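Local coordinates for major capsid protein (Faustovirus, PDB 5J7O) that probably builds the outer capsid shell of a large double-stranded DNA virus, as a trimer of double jelly-roll subunits, at residues N210-P215 against A566-F571; E445-G450 against S611-I616; F556-P561 against L573-Y578. All coordinates share one frame; numbering follows the deposited sequence.

Contact 1 of 3, residues N210-P215 against A566-F571; sequences NKFHVP and ALFLNF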
loop_
_atom_site.group_PDB
_atom_site.type_symbol
_atom_site.label_atom_id
_atom_site.label_comp_id
_atom_site.label_asym_id
_atom_site.label_seq_id
_atom_site.Cartn_x
_atom_site.Cartn_y
_atom_site.Cartn_z
ATOM N N ASN B 210 -0.504 -4.911 16.898
ATOM C CA ASN B 210 -0.241 -3.963 15.818
ATOM C C ASN B 210 0.457 -4.636 14.643
ATOM O O ASN B 210 0.247 -4.249 13.489
ATOM C CB ASN B 210 0.599 -2.800 16.352
ATOM C CG ASN B 210 0.975 -1.801 15.275
ATOM O OD1 ASN B 210 0.127 -1.066 14.769
ATOM N ND2 ASN B 210 2.257 -1.755 14.934
ATOM N N LYS B 211 1.272 -5.659 14.915
ATOM C CA LYS B 211 2.038 -6.302 13.856
ATOM C C LYS B 211 1.259 -7.417 13.165
ATOM O O LYS B 211 1.463 -7.655 11.970
ATOM C CB LYS B 211 3.347 -6.863 14.419
ATOM C CG LYS B 211 4.293 -5.823 15.020
ATOM C CD LYS B 211 5.430 -6.494 15.784
ATOM C CE LYS B 211 6.132 -5.525 16.727
ATOM N NZ LYS B 211 6.853 -4.437 16.006
ATOM N N PHE B 212 0.361 -8.098 13.879
ATOM C CA PHE B 212 -0.212 -9.344 13.387
ATOM C C PHE B 212 -1.698 -9.288 13.060
ATOM O O PHE B 212 -2.191 -10.204 12.395
ATOM C CB PHE B 212 0.011 -10.473 14.405
ATOM C CG PHE B 212 1.400 -11.038 14.393
ATOM C CD1 PHE B 212 1.802 -11.906 13.391
ATOM C CD2 PHE B 212 2.299 -10.712 15.393
ATOM C CE1 PHE B 212 3.081 -12.430 13.383
ATOM C CE2 PHE B 212 3.578 -11.233 15.391
ATOM C CZ PHE B 212 3.970 -12.093 14.384
ATOM N N HIS B 213 -2.433 -8.268 13.508
ATOM C CA HIS B 213 -3.886 -8.344 13.394
ATOM C C HIS B 213 -4.503 -7.047 12.884
ATOM O O HIS B 213 -5.671 -6.762 13.169
ATOM C CB HIS B 213 -4.512 -8.728 14.735
ATOM C CG HIS B 213 -3.964 -9.996 15.310
ATOM N ND1 HIS B 213 -4.086 -11.213 14.675
ATOM C CD2 HIS B 213 -3.284 -10.235 16.456
ATOM C CE1 HIS B 213 -3.507 -12.148 15.408
ATOM N NE2 HIS B 213 -3.013 -11.581 16.493
ATOM N N VAL B 214 -3.750 -6.256 12.128
ATOM C CA VAL B 214 -4.308 -5.053 11.516
ATOM C C VAL B 214 -4.095 -5.125 10.009
ATOM O O VAL B 214 -3.082 -4.621 9.501
ATOM C CB VAL B 214 -3.691 -3.775 12.104
ATOM C CG1 VAL B 214 -4.447 -2.555 11.603
ATOM C CG2 VAL B 214 -3.698 -3.823 13.625
ATOM N N PRO B 215 -5.006 -5.742 9.261
ATOM C CA PRO B 215 -4.884 -5.755 7.799
ATOM C C PRO B 215 -5.026 -4.355 7.225
ATOM O O PRO B 215 -5.372 -3.393 7.914
ATOM C CB PRO B 215 -6.025 -6.672 7.349
ATOM C CG PRO B 215 -6.989 -6.667 8.491
ATOM C CD PRO B 215 -6.168 -6.516 9.730
ATOM N N ALA B 566 9.350 -10.319 14.384
ATOM C CA ALA B 566 8.083 -10.779 14.937
ATOM C C ALA B 566 7.840 -12.220 14.506
ATOM O O ALA B 566 7.701 -12.501 13.312
ATOM C CB ALA B 566 6.937 -9.876 14.483
ATOM N N LEU B 567 7.780 -13.126 15.478
ATOM C CA LEU B 567 7.586 -14.543 15.213
ATOM C C LEU B 567 6.279 -15.016 15.833
ATOM O O LEU B 567 5.855 -14.527 16.885
ATOM C CB LEU B 567 8.759 -15.379 15.744
ATOM C CG LEU B 567 10.011 -15.440 14.862
ATOM C CD1 LEU B 567 10.757 -14.112 14.832
ATOM C CD2 LEU B 567 10.930 -16.558 15.315
ATOM N N PHE B 568 5.646 -15.980 15.168
ATOM C CA PHE B 568 4.317 -16.465 15.528
ATOM C C PHE B 568 4.377 -17.983 15.635
ATOM O O PHE B 568 4.462 -18.675 14.615
ATOM C CB PHE B 568 3.283 -16.019 14.489
ATOM C CG PHE B 568 1.858 -16.308 14.870
ATOM C CD1 PHE B 568 1.262 -17.509 14.520
ATOM C CD2 PHE B 568 1.105 -15.369 15.557
ATOM C CE1 PHE B 568 -0.049 -17.775 14.859
ATOM C CE2 PHE B 568 -0.210 -15.631 15.900
ATOM C CZ PHE B 568 -0.787 -16.835 15.550
ATOM N N LEU B 569 4.341 -18.500 16.863
ATOM C CA LEU B 569 4.383 -19.939 17.111
ATOM C C LEU B 569 2.949 -20.447 17.228
ATOM O O LEU B 569 2.289 -20.224 18.245
ATOM C CB LEU B 569 5.173 -20.249 18.380
ATOM C CG LEU B 569 6.461 -19.473 18.672
ATOM C CD1 LEU B 569 7.043 -19.903 20.011
ATOM C CD2 LEU B 569 7.482 -19.659 17.568
ATOM N N ASN B 570 2.476 -21.147 16.201
ATOM C CA ASN B 570 1.075 -21.538 16.106
ATOM C C ASN B 570 0.873 -22.978 16.564
ATOM O O ASN B 570 1.692 -23.857 16.280
ATOM C CB ASN B 570 0.567 -21.374 14.672
ATOM C CG ASN B 570 -0.912 -21.674 14.541
ATOM O OD1 ASN B 570 -1.653 -21.656 15.523
ATOM N ND2 ASN B 570 -1.351 -21.948 13.319
ATOM N N PHE B 571 -0.238 -23.212 17.269
ATOM C CA PHE B 571 -0.606 -24.545 17.731
ATOM C C PHE B 571 -2.066 -24.877 17.442
ATOM O O PHE B 571 -2.550 -25.925 17.887
ATOM C CB PHE B 571 -0.329 -24.692 19.231
ATOM C CG PHE B 571 1.054 -24.276 19.633
ATOM C CD1 PHE B 571 2.133 -25.118 19.422
ATOM C CD2 PHE B 571 1.276 -23.042 20.221
ATOM C CE1 PHE B 571 3.407 -24.738 19.794
ATOM C CE2 PHE B 571 2.548 -22.657 20.594
ATOM C CZ PHE B 571 3.615 -23.506 20.379
#

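Contact 2 of 3, residues E445-G450 against S611-I616; sequences EFIYLG and SIAKCI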
loop_
_atom_site.group_PDB
_atom_site.type_symbol
_atom_site.label_atom_id
_atom_site.label_comp_id
_atom_site.label_asym_id
_atom_site.label_seq_id
_atom_site.Cartn_x
_atom_site.Cartn_y
_atom_site.Cartn_z
ATOM N N GLU B 445 -3.049 -21.424 22.533
ATOM C CA GLU B 445 -3.353 -21.442 21.107
ATOM C C GLU B 445 -2.125 -21.085 20.279
ATOM O O GLU B 445 -1.774 -21.796 19.331
ATOM C CB GLU B 445 -4.496 -20.476 20.796
ATOM C CG GLU B 445 -5.870 -20.949 21.224
ATOM C CD GLU B 445 -6.967 -20.016 20.749
ATOM O OE1 GLU B 445 -6.891 -18.806 21.050
ATOM O OE2 GLU B 445 -7.895 -20.488 20.061
ATOM N N PHE B 446 -1.468 -19.979 20.620
ATOM C CA PHE B 446 -0.273 -19.541 19.913
ATOM C C PHE B 446 0.498 -18.581 20.809
ATOM O O PHE B 446 0.030 -18.186 21.879
ATOM C CB PHE B 446 -0.617 -18.895 18.567
ATOM C CG PHE B 446 -1.815 -17.991 18.613
ATOM C CD1 PHE B 446 -3.074 -18.472 18.292
ATOM C CD2 PHE B 446 -1.683 -16.658 18.966
ATOM C CE1 PHE B 446 -4.179 -17.645 18.331
ATOM C CE2 PHE B 446 -2.785 -15.825 19.004
ATOM C CZ PHE B 446 -4.034 -16.320 18.686
ATOM N N ILE B 447 1.698 -18.217 20.357
ATOM C CA ILE B 447 2.621 -17.397 21.136
ATOM C C ILE B 447 3.280 -16.379 20.214
ATOM O O ILE B 447 3.863 -16.750 19.190
ATOM C CB ILE B 447 3.700 -18.252 21.834
ATOM C CG1 ILE B 447 3.064 -19.274 22.778
ATOM C CG2 ILE B 447 4.684 -17.367 22.585
ATOM C CD1 ILE B 447 4.059 -20.203 23.441
ATOM N N TYR B 448 3.193 -15.100 20.578
ATOM C CA TYR B 448 3.978 -14.069 19.912
ATOM C C TYR B 448 5.378 -14.045 20.515
ATOM O O TYR B 448 5.532 -14.056 21.740
ATOM C CB TYR B 448 3.319 -12.697 20.060
ATOM C CG TYR B 448 1.858 -12.632 19.668
ATOM C CD1 TYR B 448 0.862 -12.611 20.637
ATOM C CD2 TYR B 448 1.474 -12.568 18.334
ATOM C CE1 TYR B 448 -0.474 -12.541 20.290
ATOM C CE2 TYR B 448 0.137 -12.499 17.976
ATOM C CZ TYR B 448 -0.831 -12.485 18.959
ATOM O OH TYR B 448 -2.162 -12.416 18.613
ATOM N N LEU B 449 6.400 -14.014 19.660
ATOM C CA LEU B 449 7.780 -14.124 20.111
ATOM C C LEU B 449 8.632 -13.009 19.522
ATOM O O LEU B 449 8.409 -12.558 18.394
ATOM C CB LEU B 449 8.383 -15.487 19.739
ATOM C CG LEU B 449 9.799 -15.767 20.251
ATOM C CD1 LEU B 449 9.827 -15.783 21.774
ATOM C CD2 LEU B 449 10.344 -17.068 19.684
ATOM N N GLY B 450 9.616 -12.573 20.303
ATOM C CA GLY B 450 10.575 -11.588 19.844
ATOM C C GLY B 450 11.748 -11.505 20.795
ATOM O O GLY B 450 11.646 -11.862 21.973
ATOM N N SER B 611 7.823 -13.185 25.187
ATOM C CA SER B 611 6.940 -14.294 24.836
ATOM C C SER B 611 5.562 -14.014 25.420
ATOM O O SER B 611 5.395 -13.988 26.643
ATOM C CB SER B 611 7.491 -15.623 25.350
ATOM O OG SER B 611 6.510 -16.644 25.282
ATOM N N ILE B 612 4.580 -13.808 24.546
ATOM C CA ILE B 612 3.217 -13.471 24.941
ATOM C C ILE B 612 2.292 -14.508 24.324
ATOM O O ILE B 612 2.057 -14.495 23.108
ATOM C CB ILE B 612 2.825 -12.055 24.503
ATOM C CG1 ILE B 612 3.783 -11.032 25.113
ATOM C CG2 ILE B 612 1.387 -11.754 24.897
ATOM C CD1 ILE B 612 3.559 -9.632 24.621
ATOM N N ALA B 613 1.763 -15.399 25.152
ATOM C CA ALA B 613 0.889 -16.463 24.686
ATOM C C ALA B 613 -0.573 -16.085 24.878
ATOM O O ALA B 613 -0.934 -15.361 25.809
ATOM C CB ALA B 613 1.179 -17.769 25.422
ATOM N N LYS B 614 -1.412 -16.586 23.976
ATOM C CA LYS B 614 -2.860 -16.462 24.084
ATOM C C LYS B 614 -3.405 -17.797 24.573
ATOM O O LYS B 614 -3.389 -18.790 23.836
ATOM C CB LYS B 614 -3.479 -16.064 22.746
ATOM C CG LYS B 614 -3.125 -14.655 22.302
ATOM C CD LYS B 614 -3.661 -13.625 23.278
ATOM C CE LYS B 614 -5.178 -13.651 23.326
ATOM N NZ LYS B 614 -5.777 -13.390 21.989
ATOM N N CYS B 615 -3.879 -17.823 25.813
ATOM C CA CYS B 615 -4.342 -19.048 26.443
ATOM C C CYS B 615 -5.864 -19.114 26.451
ATOM O O CYS B 615 -6.558 -18.120 26.230
ATOM C CB CYS B 615 -3.805 -19.156 27.873
ATOM S SG CYS B 615 -2.000 -19.164 27.987
ATOM N N ILE B 616 -6.376 -20.315 26.707
ATOM C CA ILE B 616 -7.808 -20.575 26.792
ATOM C C ILE B 616 -8.176 -20.761 28.254
ATOM O O ILE B 616 -7.535 -21.544 28.967
ATOM C CB ILE B 616 -8.212 -21.811 25.969
ATOM C CG1 ILE B 616 -8.108 -21.521 24.472
ATOM C CG2 ILE B 616 -9.621 -22.259 26.331
ATOM C CD1 ILE B 616 -8.524 -22.686 23.598
#

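Contact 3 of 3, residues F556-P561 against L573-Y578; sequences FNLVTP and LYPGTY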
loop_
_atom_site.group_PDB
_atom_site.type_symbol
_atom_site.label_atom_id
_atom_site.label_comp_id
_atom_site.label_asym_id
_atom_site.label_seq_id
_atom_site.Cartn_x
_atom_site.Cartn_y
_atom_site.Cartn_z
ATOM N N PHE B 556 -7.651 -13.643 6.815
ATOM C CA PHE B 556 -7.611 -12.205 7.055
ATOM C C PHE B 556 -7.440 -11.848 8.527
ATOM O O PHE B 556 -7.262 -10.666 8.841
ATOM C CB PHE B 556 -8.881 -11.543 6.508
ATOM C CG PHE B 556 -10.156 -12.135 7.044
ATOM C CD1 PHE B 556 -10.674 -11.714 8.259
ATOM C CD2 PHE B 556 -10.844 -13.101 6.328
ATOM C CE1 PHE B 556 -11.844 -12.253 8.754
ATOM C CE2 PHE B 556 -12.017 -13.643 6.818
ATOM C CZ PHE B 556 -12.517 -13.218 8.033
ATOM N N ASN B 557 -7.493 -12.828 9.431
ATOM C CA ASN B 557 -7.326 -12.550 10.851
ATOM C C ASN B 557 -5.866 -12.498 11.273
ATOM O O ASN B 557 -5.566 -11.979 12.354
ATOM C CB ASN B 557 -8.055 -13.603 11.686
ATOM C CG ASN B 557 -9.556 -13.393 11.708
ATOM O OD1 ASN B 557 -10.037 -12.260 11.670
ATOM N ND2 ASN B 557 -10.305 -14.487 11.775
ATOM N N LEU B 558 -4.956 -13.019 10.455
ATOM C CA LEU B 558 -3.531 -13.028 10.764
ATOM C C LEU B 558 -2.795 -12.311 9.642
ATOM O O LEU B 558 -2.743 -12.803 8.509
ATOM C CB LEU B 558 -3.018 -14.456 10.943
ATOM C CG LEU B 558 -1.571 -14.592 11.415
ATOM C CD1 LEU B 558 -1.298 -13.649 12.578
ATOM C CD2 LEU B 558 -1.274 -16.030 11.811
ATOM N N VAL B 559 -2.236 -11.154 9.957
ATOM C CA VAL B 559 -1.482 -10.360 8.996
ATOM C C VAL B 559 -0.030 -10.802 9.020
ATOM O O VAL B 559 0.536 -11.079 10.084
ATOM C CB VAL B 559 -1.610 -8.858 9.307
ATOM C CG1 VAL B 559 -0.759 -8.032 8.348
ATOM C CG2 VAL B 559 -3.055 -8.438 9.230
ATOM N N THR B 560 0.571 -10.884 7.844
ATOM C CA THR B 560 2.005 -11.086 7.771
ATOM C C THR B 560 2.718 -9.880 8.376
ATOM O O THR B 560 2.429 -8.737 7.991
ATOM C CB THR B 560 2.451 -11.283 6.329
ATOM O OG1 THR B 560 2.090 -10.136 5.547
ATOM C CG2 THR B 560 1.784 -12.505 5.776
ATOM N N PRO B 561 3.642 -10.081 9.312
ATOM C CA PRO B 561 4.259 -8.940 9.997
ATOM C C PRO B 561 5.354 -8.289 9.168
ATOM O O PRO B 561 6.187 -8.961 8.554
ATOM C CB PRO B 561 4.832 -9.571 11.270
ATOM C CG PRO B 561 5.162 -10.968 10.858
ATOM C CD PRO B 561 4.122 -11.370 9.839
ATOM N N LEU B 573 -5.379 -24.615 14.270
ATOM C CA LEU B 573 -5.581 -24.553 12.827
ATOM C C LEU B 573 -6.095 -23.196 12.370
ATOM O O LEU B 573 -5.812 -22.782 11.240
ATOM C CB LEU B 573 -6.550 -25.648 12.380
ATOM C CG LEU B 573 -6.009 -27.078 12.356
ATOM C CD1 LEU B 573 -7.090 -28.046 11.905
ATOM C CD2 LEU B 573 -4.790 -27.170 11.452
ATOM N N TYR B 574 -6.844 -22.491 13.214
ATOM C CA TYR B 574 -7.491 -21.236 12.827
ATOM C C TYR B 574 -7.301 -20.195 13.918
ATOM O O TYR B 574 -8.239 -19.856 14.651
ATOM C CB TYR B 574 -8.973 -21.471 12.527
ATOM C CG TYR B 574 -9.188 -22.564 11.511
ATOM C CD1 TYR B 574 -8.974 -22.330 10.160
ATOM C CD2 TYR B 574 -9.583 -23.837 11.901
ATOM C CE1 TYR B 574 -9.158 -23.326 9.225
ATOM C CE2 TYR B 574 -9.770 -24.841 10.973
ATOM C CZ TYR B 574 -9.556 -24.580 9.636
ATOM O OH TYR B 574 -9.741 -25.575 8.705
ATOM N N PRO B 575 -6.091 -19.653 14.047
ATOM C CA PRO B 575 -5.880 -18.536 14.982
ATOM C C PRO B 575 -6.711 -17.330 14.573
ATOM O O PRO B 575 -6.626 -16.849 13.440
ATOM C CB PRO B 575 -4.375 -18.264 14.871
ATOM C CG PRO B 575 -3.990 -18.800 13.536
ATOM C CD PRO B 575 -4.861 -19.997 13.313
ATOM N N GLY B 576 -7.529 -16.851 15.505
ATOM C CA GLY B 576 -8.432 -15.738 15.259
ATOM C C GLY B 576 -9.904 -16.089 15.297
ATOM O O GLY B 576 -10.743 -15.172 15.265
ATOM N N THR B 577 -10.268 -17.367 15.357
ATOM C CA THR B 577 -11.656 -17.790 15.423
ATOM C C THR B 577 -12.010 -18.211 16.844
ATOM O O THR B 577 -11.154 -18.653 17.611
ATOM C CB THR B 577 -11.921 -18.945 14.456
ATOM O OG1 THR B 577 -11.029 -20.026 14.750
ATOM C CG2 THR B 577 -11.704 -18.493 13.020
ATOM N N TYR B 578 -13.294 -18.065 17.192
ATOM C CA TYR B 578 -13.726 -18.411 18.542
ATOM C C TYR B 578 -13.786 -19.920 18.738
ATOM O O TYR B 578 -13.428 -20.426 19.809
ATOM C CB TYR B 578 -15.086 -17.785 18.845
ATOM C CG TYR B 578 -15.659 -18.247 20.164
ATOM C CD1 TYR B 578 -15.091 -17.844 21.364
ATOM C CD2 TYR B 578 -16.757 -19.096 20.209
ATOM C CE1 TYR B 578 -15.602 -18.266 22.575
ATOM C CE2 TYR B 578 -17.278 -19.523 21.417
ATOM C CZ TYR B 578 -16.697 -19.105 22.596
ATOM O OH TYR B 578 -17.212 -19.527 23.800
#

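Contact 1 of 3, residues N210-P215 against A566-F571
Phe-212, the last helical residue of 203-212, lays its ring between Ala-566, just ahead of strand 567-570, and Phe-568 within it; the strand is an outermost one of a four-stranded antiparallel sheet in this double jelly-roll capsid protein. The contact illustrates how one aromatic side chain can fasten a helix end to a sheet without any hydrogen bond between the two segments. With CG anti to its carbonyl carbon (chi1 -78°), the Phe-212 ring leans out from the helix toward the strand. Its far end meets Ala-566, the methyl CB of which stands 3.7 Å from Phe-212 CZ and equally close to CE2. The CE1 side turns to Phe-568, whose CB lies 3.8 Å from Phe-212 CE1. The two phenyl rings are neither stacked nor edge-to-face: their planes are inclined at 47° and their centroids are 5.5 Å apart, with Phe-568 CD2 over one face of the Phe-212 ring, displaced toward its rim. Phe-568 in turn stacks on Phe-446, while Tyr-448 also meets the Phe-212 ring, so the pair belongs to a larger aromatic cluster. Beside it Lys-211 meets Ala-566 with its aliphatic chain, while its ammonium group goes to Asp-563 in a salt bridge and to the carbonyl of His-469. The lysine side chain passes Ala-566 with its CD 3.9 Å from Ala-566 CB.

Contact 2 of 3, residues E445-G450 against S611-I616
Antiparallel pairing inside a four-stranded sheet sets strand 446-450 against strand 611-616, with Glu-445 at a corner of the chain just ahead, and it serves as an example of how alternate residues go to opposite faces of a sheet and so meet different neighbours. Tyr-448 and Ile-612 form a hydrogen-bonded pair: Tyr-448 N donates to Ile-612 O at 2.8 Å, from above the carbonyl plane, and Ile-612 N returns a straighter bond (N-H...O angle 170°) to Tyr-448 O. Farther along, Lys-614 N donates to Phe-446 O, and Glu-445 N to Lys-614 O at 3.0 Å. Strands 444-453 and 607-620 are the two inner strands of this sheet in the double jelly-roll, and the face bearing Phe-446, Tyr-448, Ile-612 and Lys-614 is partly covered by helix 203-212. On that face Phe-446 has CG between its backbone N and carbonyl carbon (chi1 41°), and its ring runs alongside Lys-614, pointing the same way. Lys-614 CG comes within 3.5 Å of Phe-446 CE2, and its CB makes an off-centre CH-pi contact with the ring. Tyr-448 crosses the same lysine at a slant, CE1 lying 3.9 Å from Lys-614 CG. On the other face Ile-447 splits its branches: CG1 packs 3.6 Å from Ala-613 CB, and CG2 approaches Ser-611 OG, which is hydrogen-bonded to Gln-437.

Contact 3 of 3, residues F556-P561 against L573-Y578
Asn-557, Pro-575 and Leu-558 supply most of the surface buried where the loop before strand 567-570 meets the loop that follows it. The case shows how a tight turn can offer backbone as a packing surface. Tyr-574 to Thr-577 forms a type II beta turn with Gly-576 at its third position, and Asn-557 settles against it. With CG anti to its carbonyl carbon (chi1 -76°), Asn-557 lays its amide nearly parallel to the Gly-576 peptide; Gly-576 O sits above the amide plane, 3.6 Å from Asn-557 ND2, so no N-H points at it. Asn-557 CB is 4.0 Å from Pro-575 O and 4.2 Å from Gly-576 CA, an approach permitted by the absence of a side chain on that glycine. Leu-558 turns its CD2 methyl to the Pro-575 ring, 4.2 Å from CG, and both side chains also rest on Phe-568. Within the turn, Tyr-574 O accepts from Thr-577 N and, in its carbonyl plane and on a lone pair, from Thr-577 OG1 at 2.8 Å. At the trimer interface nearby, Phe-556 meets Phe-556 of both neighbouring subunits edge-to-face, and Leu-558 O accepts from Lys-218 of the second subunit. With no hydrogen bond between the two segments, their fit rests on van der Waals packing of amide on peptide and leucine on proline, against a turn held in part by its own bonds.

In the fold
Along the chain the segments run 210-215, 445-450, 556-561, 566-571, 573-578 and 611-616, so contact 1 crosses both others while contact 3 is nested within the loop closed by contact 2. Contacts 1 and 2 have centres about 9 Å apart and share one antiparallel sheet, in which strands 567-570 and 444-453 are neighbours. Contact 3 lies about 8 Å from contact 1 and 13 Å from contact 2 between centres. Contact 2 builds the sheet, contact 1 ties helix 203-212, from far earlier in the sequence, to its edge, and contact 3 packs the loops flanking strand 567-570. Contacts 1 and 3 also touch the second subunit, and contacts 2 and 3 the third, placing this packing beside the trimer interfaces.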